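Putative chorismate mutase (Yersinia pestis biovar Microtus str. 91001, PDB 2GBB) catalyses the Claisen rearrangement of chorismate to prephenate as a secreted, all-helical chorismate mutase. Local coordinates at residues L51-G55 / E56-P60; T105-L108 / E109-E113. One frame throughout, in Å; residues are numbered along the deposited sequence. Where two conformers were deposited one is given.

Contact 1 caps the start of helix 55-82, and contact 2 is a run of turns in helix 93-117, the next helix along the chain. Their centres lie about 11 Å apart, and the two meet directly: Ile58 CD1 packs 3.3 Å from Leu108 CD2, while Leu51 CD1 comes within 3.6 Å of Leu108 CB. Leu53 completes the seam, its CD1 lying 3.5 Å from Leu108 O. With respect to the probable substrate site the two differ. The side chain of Ile107 in contact 2 is about 4 Å from that of Arg13, a likely substrate-binding residue, whereas the side chain of Ile58 in contact 1 stays about 11 Å from it.

Contact 1. Residues L51-G55 / E56-P60; sequences LGLNG and ESIKP
Asn54 and Ser57 grip each other by both side chain and backbone. In Asn54, CG is anti to the backbone N (chi1 -170°), which carries OD1 forward to the first turn of the helix. There OD1 accepts from Ser57 N at 3.1 Å, and the donor is tilted 30° from the amide carbonyl plane. In return, Ser57 turns its hydroxyl back between its own N and carbonyl carbon (chi1 84°). It gives a 2.7 Å bond from OG to Asn54 O, lying in the carbonyl plane on a lone pair. The same OG also accepts from the backbone N of Lys154 in the C-terminal tail.

Asn54 is thus the N-cap of helix 55-82, in the chorismate mutase type II region, and its OD1 occupies an N-H of the first turn that has no earlier helical carbonyl to bond. The next N-H, Ile58 N, reaches Gly55 O at 3.3 Å from well above the carbonyl plane, and bonds only weakly to Asn54 O. Beside the polar cap, Leu53 CD1 stands 4.5 Å from Ile58 CG1, a loose apolar contact between two buried side chains that both also touch Ala48 of helix 34-50.

Contact 2. Residues T105-L108 / E109-E113; sequences TKIL and EQIAE
Residues 105-113 form a regular alpha-helical run within helix 93-117 of this helical chorismate mutase, and Thr105 meets Glu109 one turn on in both backbone and side chain. Glu109 N donates to Thr105 O at 2.9 Å. The Glu109 side chain then passes by the outer side of that oxygen: with CG beside the backbone N (chi1 -67°), CG lies 3.2 Å from Thr105 O. The extended chain beyond it lays the carboxylate alongside Thr105, with CD 3.9 Å from the methyl CG2, so that the two neighbouring side chains share one heading. The methyl is the branch of the threonine that lies toward Glu109, while the hydroxyl, OG1, is bonded to Gln47 OE1 of helix 34-50 and to Gly101 O.

The helical ladder continues from Lys106 O to Gln110 N, from Ile107 O to Ile111 N and from Leu108 O to Ala112 N. On another side of the helix Ile107 and Ile111 sit next to each other, one turn apart, Ile107 CG2 touching Ile111 CD1 at 4.1 Å. This apolar pair faces the interior of the bundle. Gln110 bends at chi2 and sends NE2 to Glu114 OE2, while its CB rests 3.3 Å from Lys106 O.

The chemistry divides the helix between an exposed glutamate, whose aliphatic stem packs on the Thr105 carbonyl oxygen and whose carboxylate end lies by the threonine methyl, and a buried isoleucine pair. Of that pair, Ile107 packs on the side chain of Arg13 in helix 7-14, which probably binds substrate, and Ile111 continues the apolar surface toward Leu61 of helix 55-82.

Contact 1. Residues L51-G55 / E56-P60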
loop_
_atom_site.group_PDB
_atom_site.type_symbol
_atom_site.label_atom_id
_atom_site.label_comp_id
_atom_site.label_asym_id
_atom_site.label_seq_id
_atom_site.Cartn_x
_atom_site.Cartn_y
_atom_site.Cartn_z
ATOM N N LEU A 51 6.107 8.806 -32.874
ATOM C CA LEU A 51 7.519 8.496 -32.805
ATOM C C LEU A 51 7.925 7.285 -33.636
ATOM O O LEU A 51 9.082 6.861 -33.575
ATOM C CB LEU A 51 7.932 8.306 -31.340
ATOM C CG LEU A 51 7.733 9.509 -30.425
ATOM C CD1 LEU A 51 7.851 9.079 -28.938
ATOM C CD2 LEU A 51 8.722 10.630 -30.756
ATOM N N GLY A 52 7.009 6.748 -34.440
ATOM C CA GLY A 52 7.331 5.591 -35.250
ATOM C C GLY A 52 7.316 4.280 -34.464
ATOM O O GLY A 52 7.884 3.293 -34.891
ATOM N N LEU A 53 6.665 4.275 -33.298
ATOM C CA LEU A 53 6.539 3.078 -32.504
ATOM C C LEU A 53 5.227 2.404 -32.845
ATOM O O LEU A 53 4.266 3.063 -33.234
ATOM C CB LEU A 53 6.636 3.387 -30.998
ATOM C CG LEU A 53 8.021 3.927 -30.543
ATOM C CD1 LEU A 53 8.021 4.472 -29.112
ATOM C CD2 LEU A 53 9.136 2.864 -30.702
ATOM N N ASN A 54 5.204 1.084 -32.739
ATOM C CA ASN A 54 3.959 0.343 -32.734
ATOM C C ASN A 54 3.119 0.618 -31.448
ATOM O O ASN A 54 3.503 0.190 -30.364
ATOM C CB ASN A 54 4.295 -1.141 -32.841
ATOM C CG ASN A 54 3.080 -2.005 -33.078
ATOM O OD1 ASN A 54 2.168 -2.008 -32.136
ATOM N ND2 ASN A 54 2.986 -2.693 -34.095
ATOM N N GLY A 55 1.983 1.306 -31.607
ATOM C CA GLY A 55 1.117 1.773 -30.513
ATOM C C GLY A 55 0.704 0.718 -29.495
ATOM O O GLY A 55 0.925 0.876 -28.318
ATOM N N GLU A 56 0.153 -0.385 -29.978
ATOM C CA GLU A 56 -0.221 -1.525 -29.135
ATOM C C GLU A 56 0.999 -2.200 -28.405
ATOM O O GLU A 56 0.874 -2.654 -27.251
ATOM C CB GLU A 56 -0.984 -2.564 -29.965
ATOM C CG GLU A 56 -1.840 -3.523 -29.162
ATOM C CD GLU A 56 -3.317 -3.139 -29.148
ATOM O OE1 GLU A 56 -3.650 -2.056 -28.600
ATOM O OE2 GLU A 56 -4.147 -3.934 -29.677
ATOM N N SER A 57 2.188 -2.204 -29.040
ATOM C CA SER A 57 3.427 -2.760 -28.410
ATOM C C SER A 57 3.922 -1.988 -27.166
ATOM O O SER A 57 4.727 -2.510 -26.388
ATOM C CB SER A 57 4.580 -2.856 -29.414
ATOM O OG SER A 57 5.286 -1.625 -29.535
ATOM N N ILE A 58 3.444 -0.755 -27.017
ATOM C CA ILE A 58 3.750 0.147 -25.906
ATOM C C ILE A 58 2.908 -0.071 -24.617
ATOM O O ILE A 58 3.362 0.188 -23.485
ATOM C CB ILE A 58 3.586 1.596 -26.445
ATOM C CG1 ILE A 58 4.957 2.077 -26.900
ATOM C CG2 ILE A 58 2.901 2.565 -25.445
ATOM C CD1 ILE A 58 5.987 2.101 -25.738
ATOM N N LYS A 59 1.696 -0.572 -24.797
ATOM C CA LYS A 59 0.771 -0.708 -23.668
ATOM C C LYS A 59 1.233 -1.572 -22.500
ATOM O O LYS A 59 1.018 -1.163 -21.358
ATOM C CB LYS A 59 -0.635 -1.123 -24.128
ATOM C CG LYS A 59 -1.598 -1.265 -22.962
ATOM C CD LYS A 59 -3.023 -1.403 -23.454
ATOM C CE LYS A 59 -3.991 -1.482 -22.223
ATOM N NZ LYS A 59 -5.368 -1.548 -22.871
ATOM N N PRO A 60 1.865 -2.750 -22.771
ATOM C CA PRO A 60 2.393 -3.534 -21.680
ATOM C C PRO A 60 3.386 -2.758 -20.809
ATOM O O PRO A 60 3.316 -2.816 -19.589
ATOM C CB PRO A 60 3.022 -4.740 -22.419
ATOM C CG PRO A 60 2.095 -4.911 -23.573
ATOM C CD PRO A 60 2.076 -3.481 -24.041
#

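Contact 2. Residues T105-L108 / E109-E113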
loop_
_atom_site.group_PDB
_atom_site.type_symbol
_atom_site.label_atom_id
_atom_site.label_comp_id
_atom_site.label_asym_id
_atom_site.label_seq_id
_atom_site.Cartn_x
_atom_site.Cartn_y
_atom_site.Cartn_z
ATOM N N THR A 105 7.017 10.985 -22.168
ATOM C CA THR A 105 7.426 11.317 -23.544
ATOM C C THR A 105 8.897 10.968 -23.817
ATOM O O THR A 105 9.204 10.374 -24.840
ATOM C CB THR A 105 7.258 12.838 -23.857
ATOM O OG1 THR A 105 5.964 13.257 -23.449
ATOM C CG2 THR A 105 7.425 13.159 -25.357
ATOM N N LYS A 106 9.777 11.367 -22.899
ATOM C CA LYS A 106 11.221 11.183 -23.034
ATOM C C LYS A 106 11.595 9.710 -23.081
ATOM O O LYS A 106 12.486 9.299 -23.834
ATOM C CB LYS A 106 11.942 11.898 -21.911
ATOM C CG LYS A 106 11.837 13.422 -22.030
ATOM C CD LYS A 106 12.912 14.104 -21.193
ATOM C CE LYS A 106 12.620 15.603 -20.985
ATOM N NZ LYS A 106 13.785 16.208 -20.220
ATOM N N ILE A 107 10.868 8.907 -22.322
ATOM C CA ILE A 107 11.101 7.475 -22.304
ATOM C C ILE A 107 10.781 6.879 -23.683
ATOM O O ILE A 107 11.544 6.117 -24.230
ATOM C CB ILE A 107 10.252 6.800 -21.143
ATOM C CG1 ILE A 107 10.859 7.149 -19.771
ATOM C CG2 ILE A 107 10.126 5.291 -21.361
ATOM C CD1 ILE A 107 9.879 7.057 -18.593
ATOM N N LEU A 108 9.646 7.247 -24.246
ATOM C CA LEU A 108 9.244 6.748 -25.552
ATOM C C LEU A 108 10.155 7.238 -26.701
ATOM O O LEU A 108 10.429 6.487 -27.632
ATOM C CB LEU A 108 7.797 7.159 -25.846
ATOM C CG LEU A 108 6.682 6.603 -24.955
ATOM C CD1 LEU A 108 5.335 6.996 -25.602
ATOM C CD2 LEU A 108 6.787 5.139 -24.837
ATOM N N GLU A 109 10.566 8.493 -26.631
ATOM C CA GLU A 109 11.534 9.056 -27.573
ATOM C C GLU A 109 12.856 8.298 -27.490
ATOM O O GLU A 109 13.432 7.945 -28.520
ATOM C CB GLU A 109 11.794 10.546 -27.307
ATOM C CG GLU A 109 10.589 11.392 -27.581
ATOM C CD GLU A 109 10.794 12.863 -27.233
ATOM O OE1 GLU A 109 11.417 13.210 -26.213
ATOM O OE2 GLU A 109 10.305 13.696 -27.991
ATOM N N GLN A 110 13.318 8.020 -26.273
ATOM C CA GLN A 110 14.567 7.311 -26.103
ATOM C C GLN A 110 14.519 5.865 -26.605
ATOM O O GLN A 110 15.489 5.362 -27.225
ATOM C CB GLN A 110 14.976 7.347 -24.631
ATOM C CG GLN A 110 16.417 6.901 -24.354
ATOM C CD GLN A 110 17.450 7.634 -25.206
ATOM O OE1 GLN A 110 17.419 8.851 -25.326
ATOM N NE2 GLN A 110 18.367 6.885 -25.792
ATOM N N ILE A 111 13.436 5.168 -26.290
ATOM C CA ILE A 111 13.230 3.813 -26.812
ATOM C C ILE A 111 13.193 3.766 -28.355
ATOM O O ILE A 111 13.810 2.881 -28.970
ATOM C CB ILE A 111 11.942 3.153 -26.237
ATOM C CG1 ILE A 111 12.171 2.714 -24.778
ATOM C CG2 ILE A 111 11.567 1.928 -27.060
ATOM C CD1 ILE A 111 10.856 2.301 -24.007
ATOM N N ALA A 112 12.472 4.703 -28.968
ATOM C CA ALA A 112 12.371 4.765 -30.428
ATOM C C ALA A 112 13.764 4.973 -31.021
ATOM O O ALA A 112 14.203 4.199 -31.855
ATOM C CB ALA A 112 11.427 5.903 -30.870
ATOM N N GLU A 113 14.458 6.022 -30.579
ATOM C CA GLU A 113 15.851 6.247 -30.970
ATOM C C GLU A 113 16.697 4.945 -30.859
ATOM O O GLU A 113 17.310 4.485 -31.852
ATOM C CB GLU A 113 16.447 7.395 -30.136
ATOM C CG GLU A 113 17.771 7.994 -30.680
ATOM C CD GLU A 113 19.025 7.574 -29.854
ATOM O OE1 GLU A 113 19.175 6.371 -29.545
ATOM O OE2 GLU A 113 19.872 8.459 -29.523
#